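Local coordinates for putative uncharacterized protein PH0242 (Pyrococcus horikoshii, PDB 3VU1) that is the C-terminal globular domain of an AglB-type oligosaccharyltransferase, a largely beta-sheet assembly of core, insert and peripheral parts that carries a calcium ion, at residues 95-100 with 122-127; 105-110 with 205-210. All coordinates share one frame; numbering follows the deposited sequence.

Interaction 1. Residues 95-100 with 122-127; sequences AKFNAI and VTTILL
Ile-125 and Phe-97 meet with the branch tip of one over the ring of the other. CD1 of Ile-125 stands 3.7 Å from the centroid of the Phe-97 ring and 25° off its normal, a CH-pi contact displaced toward the rim, with CD2 of Phe-97 and CD1 of Ile-125 3.4 Å apart. In Ile-125, chi1 (-48°) aims the CG1 branch at the ring, opposite its own carbonyl carbon, and the near-extended chi2 (-162°) carries CD1 over the aromatic face, the two side chains meeting at a slant. Thr-124 approaches the same ring differently: its OG1 lies in the ring plane at the edge, 3.5 Å from CB of Phe-97. That hydroxyl also sits 3.3 Å from the backbone C of Phe-97, close to the first turn of helix 97-103, for which Lys-96 is the N-cap. Asn-98, one residue further on, directs its side-chain amide into the bend at Val-122 to Thr-124, just ahead of strand 125-130 of the insert-domain sheet. Phe-213 of helix 212-218 meets the Phe-97 ring and also touches Ile-125, extending the apolar cluster. The chemistry is thus divided by position: hydrocarbon is matched to the aromatic face where the strand begins, while the Thr-124 hydroxyl sits at the boundary, with the ring edge on one side and the helix's first-turn backbone and the Asn-98 amide on the other.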
ATOM      1  N   ALA A  95      13.215 -10.773  -7.812  1.00 30.81           N
ATOM      2  CA  ALA A  95      13.365 -11.691  -8.962  1.00 31.56           C
ATOM      3  C   ALA A  95      12.252 -11.498  -9.984  1.00 31.50           C
ATOM      4  O   ALA A  95      12.440 -11.794 -11.143  1.00 29.96           O
ATOM      5  CB  ALA A  95      13.406 -13.149  -8.513  1.00 32.03           C
ATOM      6  N   LYS A  96      11.091 -11.019  -9.545  1.00 30.29           N
ATOM      7  CA  LYS A  96      10.015 -10.732 -10.476  1.00 30.32           C
ATOM      8  C   LYS A  96       9.941  -9.251 -10.856  1.00 31.61           C
ATOM      9  O   LYS A  96       8.987  -8.820 -11.527  1.00 31.08           O
ATOM     10  CB  LYS A  96       8.679 -11.211  -9.908  1.00 29.60           C
ATOM     11  CG  LYS A  96       8.556 -12.708  -9.948  1.00 29.16           C
ATOM     12  CD  LYS A  96       7.377 -13.236  -9.173  1.00 29.16           C
ATOM     13  CE  LYS A  96       7.203 -14.674  -9.613  1.00 29.86           C
ATOM     14  NZ  LYS A  96       5.861 -15.221  -9.328  1.00 32.65           N
ATOM     15  N   PHE A  97      10.946  -8.470 -10.460  1.00 30.89           N
ATOM     16  CA  PHE A  97      10.757  -7.034 -10.543  1.00 30.95           C
ATOM     17  C   PHE A  97      10.677  -6.403 -11.933  1.00 30.92           C
ATOM     18  O   PHE A  97      10.034  -5.368 -12.072  1.00 32.45           O
ATOM     19  CB  PHE A  97      11.662  -6.245  -9.597  1.00 30.69           C
ATOM     20  CG  PHE A  97      10.976  -5.026  -9.022  1.00 31.32           C
ATOM     21  CD1 PHE A  97       9.964  -5.164  -8.067  1.00 31.00           C
ATOM     22  CD2 PHE A  97      11.302  -3.752  -9.458  1.00 29.44           C
ATOM     23  CE1 PHE A  97       9.299  -4.060  -7.562  1.00 28.85           C
ATOM     24  CE2 PHE A  97      10.662  -2.650  -8.935  1.00 28.86           C
ATOM     25  CZ  PHE A  97       9.654  -2.803  -7.998  1.00 29.99           C
ATOM     26  N   ASN A  98      11.274  -7.013 -12.953  1.00 30.36           N
ATOM     27  CA  ASN A  98      11.078  -6.523 -14.321  1.00 31.94           C
ATOM     28  C   ASN A  98       9.607  -6.609 -14.705  1.00 33.09           C
ATOM     29  O   ASN A  98       9.035  -5.642 -15.192  1.00 35.02           O
ATOM     30  CB  ASN A  98      11.918  -7.296 -15.333  1.00 31.83           C
ATOM     31  CG  ASN A  98      13.348  -6.777 -15.436  1.00 33.83           C
ATOM     32  OD1 ASN A  98      13.892  -6.729 -16.543  1.00 38.80           O
ATOM     33  ND2 ASN A  98      13.969  -6.382 -14.300  1.00 28.31           N
ATOM     34  N   ALA A  99       8.976  -7.751 -14.433  1.00 32.93           N
ATOM     35  CA  ALA A  99       7.564  -7.900 -14.761  1.00 29.68           C
ATOM     36  C   ALA A  99       6.752  -6.840 -14.043  1.00 30.69           C
ATOM     37  O   ALA A  99       5.908  -6.178 -14.684  1.00 31.24           O
ATOM     38  CB  ALA A  99       7.051  -9.304 -14.450  1.00 25.00           C
ATOM     39  N   ILE A 100       6.988  -6.704 -12.727  1.00 28.91           N
ATOM     40  CA  ILE A 100       6.261  -5.751 -11.908  1.00 28.29           C
ATOM     41  C   ILE A 100       6.516  -4.349 -12.425  1.00 29.03           C
ATOM     42  O   ILE A 100       5.583  -3.568 -12.548  1.00 30.68           O
ATOM     43  CB  ILE A 100       6.662  -5.822 -10.422  1.00 30.64           C
ATOM     44  CG1 ILE A 100       6.415  -7.244  -9.866  1.00 32.32           C
ATOM     45  CG2 ILE A 100       5.914  -4.759  -9.602  1.00 27.76           C
ATOM     46  CD1 ILE A 100       6.959  -7.492  -8.473  1.00 28.14           C
ATOM     47  N   VAL A 122      17.006  -4.837 -19.263  1.00 41.44           N
ATOM     48  CA  VAL A 122      17.584  -4.122 -18.144  1.00 40.81           C
ATOM     49  C   VAL A 122      17.317  -4.940 -16.870  1.00 41.87           C
ATOM     50  O   VAL A 122      16.253  -5.561 -16.724  1.00 44.83           O
ATOM     51  CB  VAL A 122      16.929  -2.716 -18.117  1.00 42.01           C
ATOM     52  CG1 VAL A 122      16.633  -2.222 -16.721  1.00 39.25           C
ATOM     53  CG2 VAL A 122      17.750  -1.715 -18.931  1.00 40.99           C
ATOM     54  N   THR A 123      18.277  -4.989 -15.960  1.00 40.17           N
ATOM     55  CA  THR A 123      18.017  -5.632 -14.675  1.00 38.81           C
ATOM     56  C   THR A 123      17.490  -4.604 -13.701  1.00 37.51           C
ATOM     57  O   THR A 123      18.231  -3.691 -13.328  1.00 41.99           O
ATOM     58  CB  THR A 123      19.282  -6.285 -14.093  1.00 38.70           C
ATOM     59  OG1 THR A 123      19.730  -7.286 -15.006  1.00 40.96           O
ATOM     60  CG2 THR A 123      18.972  -6.958 -12.732  1.00 37.00           C
ATOM     61  N   THR A 124      16.232  -4.727 -13.284  1.00 33.39           N
ATOM     62  CA  THR A 124      15.663  -3.664 -12.445  1.00 34.91           C
ATOM     63  C   THR A 124      16.171  -3.634 -10.995  1.00 36.19           C
ATOM     64  O   THR A 124      16.353  -2.548 -10.421  1.00 34.00           O
ATOM     65  CB  THR A 124      14.125  -3.620 -12.488  1.00 34.47           C
ATOM     66  OG1 THR A 124      13.604  -4.919 -12.175  1.00 35.80           O
ATOM     67  CG2 THR A 124      13.639  -3.168 -13.892  1.00 32.69           C
ATOM     68  N   ILE A 125      16.408  -4.821 -10.424  1.00 36.63           N
ATOM     69  CA  ILE A 125      16.846  -4.982  -9.037  1.00 38.06           C
ATOM     70  C   ILE A 125      17.754  -6.204  -8.874  1.00 39.47           C
ATOM     71  O   ILE A 125      17.408  -7.304  -9.245  1.00 41.69           O
ATOM     72  CB  ILE A 125      15.665  -5.101  -8.032  1.00 36.94           C
ATOM     73  CG1 ILE A 125      14.635  -4.019  -8.280  1.00 34.64           C
ATOM     74  CG2 ILE A 125      16.168  -4.988  -6.590  1.00 36.69           C
ATOM     75  CD1 ILE A 125      13.707  -3.800  -7.114  1.00 36.87           C
ATOM     76  N   LEU A 126      18.912  -5.979  -8.289  1.00 41.50           N
ATOM     77  CA  LEU A 126      19.831  -7.022  -7.951  1.00 40.98           C
ATOM     78  C   LEU A 126      20.220  -6.812  -6.486  1.00 42.69           C
ATOM     79  O   LEU A 126      20.343  -5.665  -6.023  1.00 40.99           O
ATOM     80  CB  LEU A 126      21.046  -6.888  -8.826  1.00 44.20           C
ATOM     81  CG  LEU A 126      21.701  -8.139  -9.380  1.00 49.89           C
ATOM     82  CD1 LEU A 126      20.685  -9.170  -9.853  1.00 49.08           C
ATOM     83  CD2 LEU A 126      22.545  -7.663 -10.548  1.00 54.30           C
ATOM     84  N   LEU A 127      20.383  -7.920  -5.762  1.00 40.79           N
ATOM     85  CA  LEU A 127      20.720  -7.888  -4.349  1.00 38.26           C
ATOM     86  C   LEU A 127      22.125  -8.411  -4.089  1.00 42.51           C
ATOM     87  O   LEU A 127      22.578  -9.410  -4.685  1.00 42.26           O
ATOM     88  CB  LEU A 127      19.717  -8.680  -3.523  1.00 34.62           C
ATOM     89  CG  LEU A 127      18.337  -8.059  -3.494  1.00 37.59           C
ATOM     90  CD1 LEU A 127      17.478  -8.821  -2.503  1.00 37.67           C
ATOM     91  CD2 LEU A 127      18.386  -6.566  -3.155  1.00 34.50           C
TER

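Interaction 2. Residues 105-110 with 205-210; sequences GAITRK and YYKVAT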
ATOM      1  N   GLY A 105       4.116   0.302 -15.262  1.00 30.28           N
ATOM      2  CA  GLY A 105       4.372   1.475 -16.090  1.00 29.79           C
ATOM      3  C   GLY A 105       5.658   2.202 -15.752  1.00 32.99           C
ATOM      4  O   GLY A 105       5.872   3.318 -16.212  1.00 34.18           O
ATOM      5  N   ALA A 106       6.538   1.555 -14.980  1.00 34.51           N
ATOM      6  CA  ALA A 106       7.853   2.120 -14.611  1.00 32.63           C
ATOM      7  C   ALA A 106       8.903   2.060 -15.723  1.00 32.02           C
ATOM      8  O   ALA A 106       9.837   2.848 -15.737  1.00 35.49           O
ATOM      9  CB  ALA A 106       8.387   1.420 -13.360  1.00 29.85           C
ATOM     10  N   ILE A 107       8.779   1.079 -16.609  1.00 31.48           N
ATOM     11  CA  ILE A 107       9.764   0.822 -17.646  1.00 31.33           C
ATOM     12  C   ILE A 107       9.085   0.494 -18.987  1.00 33.76           C
ATOM     13  O   ILE A 107       7.912   0.134 -19.047  1.00 31.51           O
ATOM     14  CB  ILE A 107      10.712  -0.343 -17.280  1.00 31.29           C
ATOM     15  CG1 ILE A 107       9.951  -1.654 -17.059  1.00 29.61           C
ATOM     16  CG2 ILE A 107      11.560  -0.018 -16.062  1.00 31.99           C
ATOM     17  CD1 ILE A 107      10.883  -2.850 -17.019  1.00 28.63           C
ATOM     18  N   THR A 108       9.839   0.618 -20.066  1.00 35.76           N
ATOM     19  CA  THR A 108       9.320   0.284 -21.373  1.00 38.44           C
ATOM     20  C   THR A 108       9.402  -1.226 -21.625  1.00 41.60           C
ATOM     21  O   THR A 108      10.090  -1.964 -20.891  1.00 40.65           O
ATOM     22  CB  THR A 108      10.075   1.041 -22.489  1.00 37.63           C
ATOM     23  OG1 THR A 108      11.383   0.479 -22.679  1.00 35.83           O
ATOM     24  CG2 THR A 108      10.169   2.516 -22.151  1.00 34.12           C
ATOM     25  N   ARG A 109       8.707  -1.666 -22.673  1.00 41.93           N
ATOM     26  CA  ARG A 109       8.741  -3.051 -23.108  1.00 42.78           C
ATOM     27  C   ARG A 109      10.164  -3.495 -23.397  1.00 41.74           C
ATOM     28  O   ARG A 109      10.559  -4.605 -23.026  1.00 43.90           O
ATOM     29  CB  ARG A 109       7.876  -3.238 -24.344  1.00 44.71           C
ATOM     30  CG  ARG A 109       7.700  -4.684 -24.748  1.00 46.73           C
ATOM     31  CD  ARG A 109       6.347  -4.889 -25.383  1.00 52.44           C
ATOM     32  NE  ARG A 109       6.412  -5.998 -26.315  1.00 59.03           N
ATOM     33  CZ  ARG A 109       5.862  -5.982 -27.519  1.00 63.28           C
ATOM     34  NH1 ARG A 109       5.988  -7.031 -28.312  1.00 61.48           N
ATOM     35  NH2 ARG A 109       5.205  -4.908 -27.938  1.00 70.30           N
ATOM     36  N   LYS A 110      10.921  -2.610 -24.043  1.00 40.54           N
ATOM     37  CA  LYS A 110      12.316  -2.868 -24.383  1.00 40.81           C
ATOM     38  C   LYS A 110      13.133  -3.124 -23.132  1.00 42.21           C
ATOM     39  O   LYS A 110      13.879  -4.110 -23.061  1.00 43.54           O
ATOM     40  CB  LYS A 110      12.917  -1.697 -25.146  1.00 40.44           C
ATOM     41  CG  LYS A 110      14.388  -1.876 -25.412  1.00 41.85           C
ATOM     42  CD  LYS A 110      14.910  -0.869 -26.420  1.00 45.86           C
ATOM     43  CE  LYS A 110      16.410  -1.057 -26.554  1.00 47.21           C
ATOM     44  NZ  LYS A 110      17.039   0.035 -27.334  1.00 51.39           N
ATOM     45  N   TYR A 205      17.822  -0.182 -10.993  1.00 34.33           N
ATOM     46  CA  TYR A 205      17.778   0.588 -12.213  1.00 33.62           C
ATOM     47  C   TYR A 205      17.090   1.910 -11.898  1.00 35.95           C
ATOM     48  O   TYR A 205      16.176   1.970 -11.065  1.00 36.28           O
ATOM     49  CB  TYR A 205      17.036  -0.212 -13.274  1.00 31.93           C
ATOM     50  CG  TYR A 205      16.943   0.449 -14.607  1.00 33.64           C
ATOM     51  CD1 TYR A 205      18.084   0.720 -15.351  1.00 34.39           C
ATOM     52  CD2 TYR A 205      15.709   0.799 -15.144  1.00 34.95           C
ATOM     53  CE1 TYR A 205      18.004   1.321 -16.592  1.00 34.73           C
ATOM     54  CE2 TYR A 205      15.616   1.403 -16.388  1.00 35.91           C
ATOM     55  CZ  TYR A 205      16.771   1.652 -17.105  1.00 36.02           C
ATOM     56  OH  TYR A 205      16.702   2.240 -18.343  1.00 37.15           O
ATOM     57  N   TYR A 206      17.542   2.974 -12.548  1.00 38.01           N
ATOM     58  CA  TYR A 206      17.189   4.325 -12.092  1.00 39.03           C
ATOM     59  C   TYR A 206      15.689   4.573 -12.061  1.00 36.34           C
ATOM     60  O   TYR A 206      15.187   5.160 -11.114  1.00 37.63           O
ATOM     61  CB  TYR A 206      17.954   5.424 -12.861  1.00 37.49           C
ATOM     62  CG  TYR A 206      17.437   5.747 -14.242  1.00 38.12           C
ATOM     63  CD1 TYR A 206      16.660   6.892 -14.472  1.00 38.90           C
ATOM     64  CD2 TYR A 206      17.718   4.917 -15.323  1.00 39.17           C
ATOM     65  CE1 TYR A 206      16.181   7.198 -15.744  1.00 38.37           C
ATOM     66  CE2 TYR A 206      17.250   5.219 -16.596  1.00 39.73           C
ATOM     67  CZ  TYR A 206      16.488   6.358 -16.806  1.00 40.66           C
ATOM     68  OH  TYR A 206      16.043   6.649 -18.085  1.00 43.86           O
ATOM     69  N   LYS A 207      14.981   4.078 -13.071  1.00 34.49           N
ATOM     70  CA  LYS A 207      13.526   4.245 -13.163  1.00 33.38           C
ATOM     71  C   LYS A 207      12.729   3.641 -11.996  1.00 32.92           C
ATOM     72  O   LYS A 207      11.563   3.949 -11.815  1.00 33.11           O
ATOM     73  CB  LYS A 207      13.011   3.687 -14.495  1.00 34.09           C
ATOM     74  CG  LYS A 207      13.434   4.506 -15.708  1.00 36.29           C
ATOM     75  CD  LYS A 207      12.838   3.965 -16.993  1.00 36.00           C
ATOM     76  CE  LYS A 207      13.249   4.831 -18.175  1.00 34.63           C
ATOM     77  NZ  LYS A 207      12.677   4.302 -19.448  1.00 34.61           N
ATOM     78  N   VAL A 208      13.351   2.768 -11.219  1.00 33.17           N
ATOM     79  CA  VAL A 208      12.661   2.127 -10.118  1.00 32.86           C
ATOM     80  C   VAL A 208      13.470   2.231  -8.831  1.00 34.42           C
ATOM     81  O   VAL A 208      13.138   1.577  -7.839  1.00 34.03           O
ATOM     82  CB  VAL A 208      12.309   0.650 -10.413  1.00 33.22           C
ATOM     83  CG1 VAL A 208      11.355   0.548 -11.581  1.00 31.54           C
ATOM     84  CG2 VAL A 208      13.562  -0.181 -10.676  1.00 36.20           C
ATOM     85  N   ALA A 209      14.494   3.092  -8.830  1.00 35.37           N
ATOM     86  CA  ALA A 209      15.281   3.367  -7.609  1.00 35.07           C
ATOM     87  C   ALA A 209      14.470   3.791  -6.385  1.00 35.01           C
ATOM     88  O   ALA A 209      14.781   3.385  -5.283  1.00 37.43           O
ATOM     89  CB  ALA A 209      16.354   4.389  -7.883  1.00 36.62           C
ATOM     90  N   THR A 210      13.434   4.603  -6.563  1.00 34.16           N
ATOM     91  CA  THR A 210      12.644   5.052  -5.414  1.00 33.94           C
ATOM     92  C   THR A 210      11.257   4.412  -5.328  1.00 33.07           C
ATOM     93  O   THR A 210      10.361   4.944  -4.678  1.00 33.28           O
ATOM     94  CB  THR A 210      12.520   6.587  -5.372  1.00 36.94           C
ATOM     95  OG1 THR A 210      11.909   7.071  -6.585  1.00 40.34           O
ATOM     96  CG2 THR A 210      13.910   7.231  -5.185  1.00 39.93           C
TER
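A helix-to-helix linker and the turn after a strand come together, their backbones nearest at Ala-106 and Lys-207, whose CA atoms are 6.2 Å apart. Gly-105, with a positive phi of 81°, ends helix 97-103 in a Schellman motif, and the chain then runs through Ala-106 and Ile-107 to Thr-108, the N-cap of helix 109-113. Opposite, residues 205-210 turn back tightly, Val-208 N bonding to Tyr-205 O at 2.9 Å and Ala-209 N to Tyr-206 O at 3.2 Å. Ala-106 points its methyl at Val-208, CB to CG1 3.6 Å, and Val-208 leans as well on Phe-97 and Ser-101 of helix 97-103. Lys-207, extended beyond CG, runs alongside the Ala-106 carbonyl, its CD 3.4 Å from Ala-106 O. The contact therefore joins the linker to the exit from strand 200-205 of the ten-stranded sheet, and the linker's second half is a capping box: the Thr-108 hydroxyl caps a backbone N beyond the segment, while Glu-111 OE1 accepts from Thr-108 N. The other carboxylate oxygen, Glu-111 OE2, takes a salt bridge from Lys-207 NZ and a hydrogen bond from Tyr-205 OH, probably stabilising the charged lysine. NZ of Lys-207 lies 4.1 Å from CG2 of Thr-108, the two side chains slanting across each other. Ile-107 adds a looser apolar contact, its CG2 4.3 Å from CE2 of Tyr-205.

Overall arrangement
From the N terminus, helix 97-103 comes first, then the linker 105-108 and helix 109-113, and then strand 125-130. Interaction 1 closes a short loop of 21 intervening residues, bringing the start of strand 125-130 back to the start of helix 97-103. Interaction 2 opens within that loop, at 105-110, but closes only after all strands of the insert-domain sheet have been traversed, at 205-210. The segments alternate, so the two loops cross. Their centres lie 9 Å apart, and they are joined just before strand 125-130 begins beside the end of its partner 200-205: Thr-124 O to Tyr-205 N, 2.8 Å, probably a hydrogen bond. The sheet's first strand is thereby tied to helix 97-103, and the turn after its last to the linker following that helix.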